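Enoyl-CoA hydratase (Mycobacterium avium, PDB 3OC7) probably catalyses the reversible hydration of 2-enoyl-CoA thioesters in fatty acid metabolism, as a member of the crotonase family. Local coordinates at residues Pro20-Asn33 against Val56-Ala70. Residues are numbered along the deposited sequence; the frame is centred on the assembly and turned at random.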
ATOM      1  N   PRO A  20       5.739  23.894 -22.236  1.00 20.54           N
ATOM      2  CA  PRO A  20       4.646  24.264 -21.312  1.00 19.39           C
ATOM      3  C   PRO A  20       4.979  23.947 -19.841  1.00 18.06           C
ATOM      4  O   PRO A  20       4.169  23.335 -19.118  1.00 17.17           O
ATOM      5  CB  PRO A  20       3.465  23.417 -21.806  1.00 19.89           C
ATOM      6  CG  PRO A  20       4.102  22.216 -22.405  1.00 20.05           C
ATOM      7  CD  PRO A  20       5.441  22.643 -22.965  1.00 20.50           C
ATOM      8  N   VAL A  21       6.147  24.427 -19.415  1.00 16.85           N
ATOM      9  CA  VAL A  21       6.778  24.070 -18.141  1.00 15.87           C
ATOM     10  C   VAL A  21       7.482  25.262 -17.448  1.00 14.99           C
ATOM     11  O   VAL A  21       8.141  26.102 -18.103  1.00 15.27           O
ATOM     12  CB  VAL A  21       7.752  22.838 -18.308  1.00 15.81           C
ATOM     13  CG1 VAL A  21       8.857  23.114 -19.343  1.00 18.08           C
ATOM     14  CG2 VAL A  21       8.343  22.384 -16.970  1.00 17.83           C
ATOM     15  N   ALA A  22       7.320  25.343 -16.128  1.00 13.32           N
ATOM     16  CA  ALA A  22       8.104  26.249 -15.274  1.00 13.50           C
ATOM     17  C   ALA A  22       9.079  25.462 -14.383  1.00 13.26           C
ATOM     18  O   ALA A  22       8.686  24.451 -13.795  1.00 13.78           O
ATOM     19  CB  ALA A  22       7.178  27.142 -14.419  1.00 13.48           C
ATOM     20  N   ARG A  23      10.337  25.908 -14.292  1.00 13.11           N
ATOM     21  CA  ARG A  23      11.368  25.290 -13.431  1.00 12.94           C
ATOM     22  C   ARG A  23      11.659  26.177 -12.217  1.00 12.63           C
ATOM     23  O   ARG A  23      12.023  27.356 -12.391  1.00 13.55           O
ATOM     24  CB  ARG A  23      12.652  25.020 -14.234  1.00 13.62           C
ATOM     25  CG  ARG A  23      13.780  24.281 -13.494  1.00 17.14           C
ATOM     26  CD  ARG A  23      14.961  23.976 -14.424  1.00 23.02           C
ATOM     27  NE  ARG A  23      14.721  22.769 -15.217  1.00 26.11           N
ATOM     28  CZ  ARG A  23      15.354  21.606 -15.048  1.00 26.35           C
ATOM     29  NH1 ARG A  23      16.302  21.482 -14.127  1.00 27.95           N
ATOM     30  NH2 ARG A  23      15.041  20.565 -15.808  1.00 28.05           N
ATOM     31  N   LEU A  24      11.468  25.629 -11.009  1.00 11.87           N
ATOM     32  CA  LEU A  24      11.819  26.290  -9.741  1.00 11.82           C
ATOM     33  C   LEU A  24      13.074  25.636  -9.165  1.00 11.81           C
ATOM     34  O   LEU A  24      13.037  24.444  -8.795  1.00 11.83           O
ATOM     35  CB  LEU A  24      10.656  26.192  -8.723  1.00 12.62           C
ATOM     36  CG  LEU A  24       9.266  26.708  -9.122  1.00 12.94           C
ATOM     37  CD1 LEU A  24       8.216  26.482  -8.044  1.00 13.11           C
ATOM     38  CD2 LEU A  24       9.277  28.193  -9.529  1.00 15.41           C
ATOM     39  N   THR A  25      14.186  26.374  -9.097  1.00 11.97           N
ATOM     40  CA  THR A  25      15.467  25.794  -8.646  1.00 12.14           C
ATOM     41  C   THR A  25      15.877  26.300  -7.260  1.00 12.20           C
ATOM     42  O   THR A  25      16.103  27.509  -7.068  1.00 12.81           O
ATOM     43  CB  THR A  25      16.648  26.087  -9.655  1.00 11.54           C
ATOM     44  OG1 THR A  25      16.253  25.719 -10.989  1.00 13.04           O
ATOM     45  CG2 THR A  25      17.975  25.356  -9.260  1.00 13.73           C
ATOM     46  N   LEU A  26      16.006  25.378  -6.304  1.00 12.14           N
ATOM     47  CA  LEU A  26      16.576  25.700  -4.974  1.00 12.66           C
ATOM     48  C   LEU A  26      18.065  26.079  -5.133  1.00 13.23           C
ATOM     49  O   LEU A  26      18.850  25.283  -5.658  1.00 13.07           O
ATOM     50  CB  LEU A  26      16.410  24.527  -3.983  1.00 12.87           C
ATOM     51  CG  LEU A  26      15.021  23.908  -3.767  1.00 14.57           C
ATOM     52  CD1 LEU A  26      15.095  22.642  -2.926  1.00 17.09           C
ATOM     53  CD2 LEU A  26      14.070  24.903  -3.134  1.00 15.80           C
ATOM     54  N   ASN A  27      18.440  27.285  -4.692  1.00 13.48           N
ATOM     55  CA  ASN A  27      19.797  27.861  -4.941  1.00 13.91           C
ATOM     56  C   ASN A  27      20.332  28.663  -3.733  1.00 14.41           C
ATOM     57  O   ASN A  27      20.524  29.897  -3.804  1.00 14.94           O
ATOM     58  CB  ASN A  27      19.777  28.714  -6.230  1.00 14.51           C
ATOM     59  CG  ASN A  27      21.176  29.145  -6.697  1.00 14.84           C
ATOM     60  OD1 ASN A  27      22.179  28.430  -6.533  1.00 16.39           O
ATOM     61  ND2 ASN A  27      21.234  30.319  -7.326  1.00 18.79           N
ATOM     62  N   SER A  28      20.538  27.947  -2.628  1.00 15.12           N
ATOM     63  CA  SER A  28      20.988  28.514  -1.350  1.00 15.98           C
ATOM     64  C   SER A  28      22.251  27.734  -0.888  1.00 17.26           C
ATOM     65  O   SER A  28      22.213  27.028   0.115  1.00 16.32           O
ATOM     66  CB  SER A  28      19.827  28.451  -0.312  1.00 15.39           C
ATOM     67  OG  SER A  28      20.164  29.012   0.952  1.00 15.61           O
ATOM     68  N   PRO A  29      23.385  27.857  -1.632  1.00 19.08           N
ATOM     69  CA  PRO A  29      24.571  27.030  -1.328  1.00 20.44           C
ATOM     70  C   PRO A  29      25.220  27.206   0.062  1.00 21.56           C
ATOM     71  O   PRO A  29      25.780  26.228   0.599  1.00 22.54           O
ATOM     72  CB  PRO A  29      25.562  27.404  -2.441  1.00 20.62           C
ATOM     73  CG  PRO A  29      25.113  28.739  -2.937  1.00 20.14           C
ATOM     74  CD  PRO A  29      23.608  28.716  -2.810  1.00 19.37           C
ATOM     75  N   HIS A  30      25.110  28.402   0.651  1.00 22.75           N
ATOM     76  CA  HIS A  30      25.701  28.696   1.976  1.00 23.99           C
ATOM     77  C   HIS A  30      25.222  27.780   3.116  1.00 23.61           C
ATOM     78  O   HIS A  30      25.983  27.492   4.046  1.00 24.51           O
ATOM     79  CB  HIS A  30      25.564  30.191   2.350  1.00 24.87           C
ATOM     80  CG  HIS A  30      24.183  30.609   2.768  1.00 27.30           C
ATOM     81  ND1 HIS A  30      23.125  30.686   1.887  1.00 29.12           N
ATOM     82  CD2 HIS A  30      23.699  31.011   3.969  1.00 29.43           C
ATOM     83  CE1 HIS A  30      22.046  31.101   2.528  1.00 29.82           C
ATOM     84  NE2 HIS A  30      22.366  31.302   3.794  1.00 30.80           N
ATOM     85  N   ASN A  31      23.985  27.294   3.029  1.00 22.49           N
ATOM     86  CA  ASN A  31      23.470  26.362   4.040  1.00 21.91           C
ATOM     87  C   ASN A  31      22.909  25.039   3.479  1.00 21.30           C
ATOM     88  O   ASN A  31      22.026  24.425   4.084  1.00 21.41           O
ATOM     89  CB  ASN A  31      22.456  27.060   4.974  1.00 21.43           C
ATOM     90  CG  ASN A  31      21.267  27.656   4.230  1.00 20.57           C
ATOM     91  OD1 ASN A  31      20.515  28.475   4.785  1.00 21.34           O
ATOM     92  ND2 ASN A  31      21.076  27.244   2.980  1.00 17.22           N
ATOM     93  N   ARG A  32      23.441  24.606   2.333  1.00 21.12           N
ATOM     94  CA  ARG A  32      23.022  23.349   1.686  1.00 21.15           C
ATOM     95  C   ARG A  32      21.515  23.275   1.384  1.00 20.13           C
ATOM     96  O   ARG A  32      20.878  22.232   1.598  1.00 19.99           O
ATOM     97  CB  ARG A  32      23.479  22.116   2.507  1.00 21.37           C
ATOM     98  CG  ARG A  32      24.999  21.957   2.623  1.00 24.27           C
ATOM     99  CD  ARG A  32      25.431  20.856   3.610  1.00 27.64           C
ATOM    100  NE  ARG A  32      25.129  19.504   3.125  1.00 31.77           N
ATOM    101  CZ  ARG A  32      24.428  18.590   3.800  1.00 32.80           C
ATOM    102  NH1 ARG A  32      23.966  18.859   5.018  1.00 34.79           N
ATOM    103  NH2 ARG A  32      24.210  17.393   3.267  1.00 33.07           N
ATOM    104  N   ASN A  33      20.957  24.377   0.879  1.00 19.29           N
ATOM    105  CA  ASN A  33      19.530  24.468   0.531  1.00 18.62           C
ATOM    106  C   ASN A  33      18.578  24.228   1.720  1.00 18.83           C
ATOM    107  O   ASN A  33      17.524  23.577   1.579  1.00 18.39           O
ATOM    108  CB  ASN A  33      19.195  23.553  -0.670  1.00 18.57           C
ATOM    109  CG  ASN A  33      19.931  23.954  -1.964  1.00 16.70           C
ATOM    110  OD1 ASN A  33      20.240  25.130  -2.191  1.00 16.06           O
ATOM    111  ND2 ASN A  33      20.169  22.974  -2.843  1.00 17.04           N
ATOM    112  N   VAL A  56       1.582  27.426 -18.768  1.00 16.07           N
ATOM    113  CA  VAL A  56       2.220  26.394 -17.936  1.00 14.93           C
ATOM    114  C   VAL A  56       1.243  25.250 -17.615  1.00 14.60           C
ATOM    115  O   VAL A  56       0.127  25.499 -17.107  1.00 15.42           O
ATOM    116  CB  VAL A  56       2.806  27.019 -16.624  1.00 14.01           C
ATOM    117  CG1 VAL A  56       3.436  25.931 -15.717  1.00 12.46           C
ATOM    118  CG2 VAL A  56       3.845  28.098 -16.942  1.00 14.93           C
ATOM    119  N   ARG A  57       1.661  24.010 -17.921  1.00 14.42           N
ATOM    120  CA  ARG A  57       0.885  22.791 -17.577  1.00 13.85           C
ATOM    121  C   ARG A  57       1.567  21.822 -16.565  1.00 12.89           C
ATOM    122  O   ARG A  57       0.925  20.882 -16.067  1.00 13.70           O
ATOM    123  CB  ARG A  57       0.376  22.065 -18.848  1.00 13.76           C
ATOM    124  CG  ARG A  57      -0.699  22.879 -19.622  1.00 15.11           C
ATOM    125  CD  ARG A  57      -1.434  22.102 -20.729  1.00 15.99           C
ATOM    126  NE  ARG A  57      -0.568  21.556 -21.777  1.00 16.76           N
ATOM    127  CZ  ARG A  57      -0.035  22.260 -22.780  1.00 18.82           C
ATOM    128  NH1 ARG A  57      -0.252  23.568 -22.882  1.00 21.28           N
ATOM    129  NH2 ARG A  57       0.735  21.655 -23.674  1.00 21.49           N
ATOM    130  N   VAL A  58       2.834  22.089 -16.220  1.00 12.76           N
ATOM    131  CA  VAL A  58       3.608  21.260 -15.291  1.00 11.97           C
ATOM    132  C   VAL A  58       4.762  22.080 -14.675  1.00 11.24           C
ATOM    133  O   VAL A  58       5.281  23.008 -15.344  1.00 11.64           O
ATOM    134  CB  VAL A  58       4.121  19.955 -15.999  1.00 12.09           C
ATOM    135  CG1 VAL A  58       5.050  20.277 -17.171  1.00 14.41           C
ATOM    136  CG2 VAL A  58       4.807  18.983 -15.020  1.00 13.02           C
ATOM    137  N   VAL A  59       5.138  21.762 -13.425  1.00 10.79           N
ATOM    138  CA  VAL A  59       6.312  22.344 -12.724  1.00 11.01           C
ATOM    139  C   VAL A  59       7.408  21.316 -12.421  1.00 10.57           C
ATOM    140  O   VAL A  59       7.087  20.186 -12.008  1.00 10.91           O
ATOM    141  CB  VAL A  59       5.861  22.938 -11.346  1.00 10.62           C
ATOM    142  CG1 VAL A  59       7.061  23.406 -10.480  1.00 12.32           C
ATOM    143  CG2 VAL A  59       4.881  24.082 -11.541  1.00 14.05           C
ATOM    144  N   VAL A  60       8.688  21.685 -12.608  1.00 10.22           N
ATOM    145  CA  VAL A  60       9.840  20.889 -12.121  1.00 10.34           C
ATOM    146  C   VAL A  60      10.495  21.581 -10.915  1.00 10.37           C
ATOM    147  O   VAL A  60      10.827  22.780 -10.998  1.00 11.54           O
ATOM    148  CB  VAL A  60      10.902  20.645 -13.245  1.00  9.85           C
ATOM    149  CG1 VAL A  60      12.168  19.916 -12.694  1.00 10.67           C
ATOM    150  CG2 VAL A  60      10.279  19.897 -14.443  1.00 10.86           C
ATOM    151  N   LEU A  61      10.655  20.849  -9.799  1.00  9.87           N
ATOM    152  CA  LEU A  61      11.371  21.339  -8.613  1.00 10.20           C
ATOM    153  C   LEU A  61      12.799  20.750  -8.623  1.00 10.23           C
ATOM    154  O   LEU A  61      12.978  19.548  -8.335  1.00 10.64           O
ATOM    155  CB  LEU A  61      10.618  20.962  -7.321  1.00 10.27           C
ATOM    156  CG  LEU A  61      11.183  21.389  -5.951  1.00  9.81           C
ATOM    157  CD1 LEU A  61      11.359  22.923  -5.802  1.00 13.19           C
ATOM    158  CD2 LEU A  61      10.334  20.825  -4.780  1.00 12.03           C
ATOM    159  N   ALA A  62      13.800  21.599  -8.933  1.00 10.54           N
ATOM    160  CA  ALA A  62      15.214  21.226  -9.137  1.00 11.01           C
ATOM    161  C   ALA A  62      16.127  21.846  -8.056  1.00 10.90           C
ATOM    162  O   ALA A  62      15.636  22.564  -7.166  1.00 10.90           O
ATOM    163  CB  ALA A  62      15.657  21.650 -10.553  1.00 11.41           C
ATOM    164  N   HIS A  63      17.439  21.555  -8.110  1.00 10.67           N
ATOM    165  CA  HIS A  63      18.417  22.124  -7.138  1.00 11.05           C
ATOM    166  C   HIS A  63      19.802  22.338  -7.762  1.00 12.20           C
ATOM    167  O   HIS A  63      20.156  21.658  -8.745  1.00 12.84           O
ATOM    168  CB  HIS A  63      18.541  21.263  -5.852  1.00 11.44           C
ATOM    169  CG  HIS A  63      19.223  19.938  -6.061  1.00 10.84           C
ATOM    170  ND1 HIS A  63      20.543  19.703  -5.725  1.00 10.85           N
ATOM    171  CD2 HIS A  63      18.750  18.763  -6.550  1.00 11.28           C
ATOM    172  CE1 HIS A  63      20.855  18.449  -6.010  1.00 11.73           C
ATOM    173  NE2 HIS A  63      19.786  17.858  -6.522  1.00 12.58           N
ATOM    174  N   THR A  64      20.548  23.304  -7.202  1.00 11.81           N
ATOM    175  CA  THR A  64      22.003  23.409  -7.424  1.00 12.84           C
ATOM    176  C   THR A  64      22.735  22.685  -6.287  1.00 13.18           C
ATOM    177  O   THR A  64      22.139  22.364  -5.250  1.00 12.58           O
ATOM    178  CB  THR A  64      22.498  24.894  -7.529  1.00 12.59           C
ATOM    179  OG1 THR A  64      22.262  25.581  -6.296  1.00 13.52           O
ATOM    180  CG2 THR A  64      21.828  25.636  -8.684  1.00 15.43           C
ATOM    181  N   GLY A  65      24.026  22.428  -6.487  1.00 14.51           N
ATOM    182  CA  GLY A  65      24.877  21.797  -5.464  1.00 14.31           C
ATOM    183  C   GLY A  65      24.698  20.296  -5.214  1.00 14.83           C
ATOM    184  O   GLY A  65      23.874  19.650  -5.855  1.00 15.20           O
ATOM    185  N   GLY A  66      25.465  19.756  -4.262  1.00 14.57           N
ATOM    186  CA  GLY A  66      25.487  18.318  -3.961  1.00 15.13           C
ATOM    187  C   GLY A  66      24.427  17.818  -2.985  1.00 14.48           C
ATOM    188  O   GLY A  66      24.348  16.606  -2.728  1.00 14.28           O
ATOM    189  N   THR A  67      23.638  18.747  -2.431  1.00 13.97           N
ATOM    190  CA  THR A  67      22.536  18.439  -1.497  1.00 13.91           C
ATOM    191  C   THR A  67      21.215  19.007  -2.062  1.00 13.39           C
ATOM    192  O   THR A  67      21.114  20.212  -2.382  1.00 12.88           O
ATOM    193  CB  THR A  67      22.838  19.005  -0.058  1.00 14.07           C
ATOM    194  OG1 THR A  67      23.975  18.342   0.501  1.00 16.60           O
ATOM    195  CG2 THR A  67      21.640  18.843   0.912  1.00 14.12           C
ATOM    196  N   PHE A  68      20.195  18.145  -2.188  1.00 12.78           N
ATOM    197  CA  PHE A  68      18.831  18.594  -2.566  1.00 12.73           C
ATOM    198  C   PHE A  68      18.253  19.523  -1.488  1.00 13.49           C
ATOM    199  O   PHE A  68      17.887  20.684  -1.791  1.00 13.12           O
ATOM    200  CB  PHE A  68      17.892  17.384  -2.855  1.00 12.86           C
ATOM    201  CG  PHE A  68      16.417  17.763  -3.064  1.00 11.74           C
ATOM    202  CD1 PHE A  68      15.486  17.577  -2.033  1.00 13.15           C
ATOM    203  CD2 PHE A  68      15.964  18.300  -4.277  1.00 14.52           C
ATOM    204  CE1 PHE A  68      14.137  17.915  -2.192  1.00 15.10           C
ATOM    205  CE2 PHE A  68      14.592  18.637  -4.458  1.00 14.66           C
ATOM    206  CZ  PHE A  68      13.684  18.445  -3.392  1.00 14.59           C
ATOM    207  N   CYS A  69      18.203  19.019  -0.246  1.00 13.44           N
ATOM    208  CA  CYS A  69      17.725  19.754   0.949  1.00 14.62           C
ATOM    209  C   CYS A  69      18.018  18.952   2.219  1.00 15.78           C
ATOM    210  O   CYS A  69      17.621  17.798   2.327  1.00 15.70           O
ATOM    211  CB  CYS A  69      16.210  20.053   0.864  1.00 13.91           C
ATOM    212  SG  CYS A  69      15.474  20.930   2.309  1.00 16.40           S
ATOM    213  N   ALA A  70      18.682  19.581   3.195  1.00 17.87           N
ATOM    214  CA  ALA A  70      19.074  18.859   4.419  1.00 19.90           C
ATOM    215  C   ALA A  70      18.242  19.201   5.658  1.00 20.85           C
ATOM    216  O   ALA A  70      18.581  18.776   6.775  1.00 21.70           O
ATOM    217  CB  ALA A  70      20.551  19.038   4.708  1.00 20.63           C
TER
HETATM  218  O   HOH W   1      20.067  21.919   3.976  1.00 36.48           O
HETATM  219  O   HOH W   2      22.905  24.993  -3.335  1.00 15.60           O
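Strands 21-26 and 58-63 pair in parallel, with Ala22 opposite Val59 and Leu26 opposite His63, and backbone bonds run from Ala22 N to Val58 O through to Thr64 N to Leu26 O. On one face, Leu24 CD1 meets Val59 CG1 at 4.1 Å, and Leu26 CD1 lies over one face of the Phe68 ring, offset toward its rim. On the other, Val21 and Val58 lie side by side, and the Arg23 guanidinium has Val60 CG1 over the centre of one face. The Arg23 chain bends at chi3 (-82°), and Arg23 NH1 comes to 3.6 Å from Ala62 CB. Beyond the strands the contact turns polar. Thr64 OG1 donates to Asn27 OD1 at 2.9 Å. The buried Asn33 amide ties its loop to Thr64 and the start of strand 67-69. Asn33 ND2 donates to Thr67 O at 3.0 Å and to Thr64 O at 3.2 Å, while Asn33 OD1 accepts from Ser28 N at 2.9 Å. These bonds should fix the amide's rotation. His63 ND1 also donates to Thr64 O, from the carbonyl face opposite Asn33 ND2, while His63 NE2 is hydrogen-bonded to Asp116 N. Arg32 NE and NH2 make weak bonds to Thr67 OG1, NH2 at 2.9 Å. Thr67 CG2 lies over one face of this guanidinium. Helix 37-52 connects the two strands in a right-handed beta-alpha-beta crossover of the crotonase fold. Ala22, Leu24 and Val59 pack on that helix, whereas Val21, Val58 and Val60 meet helix 196-208. Strand 9-12 runs antiparallel beside 21-26, and strand 111-115 continues the sheet beyond 58-63.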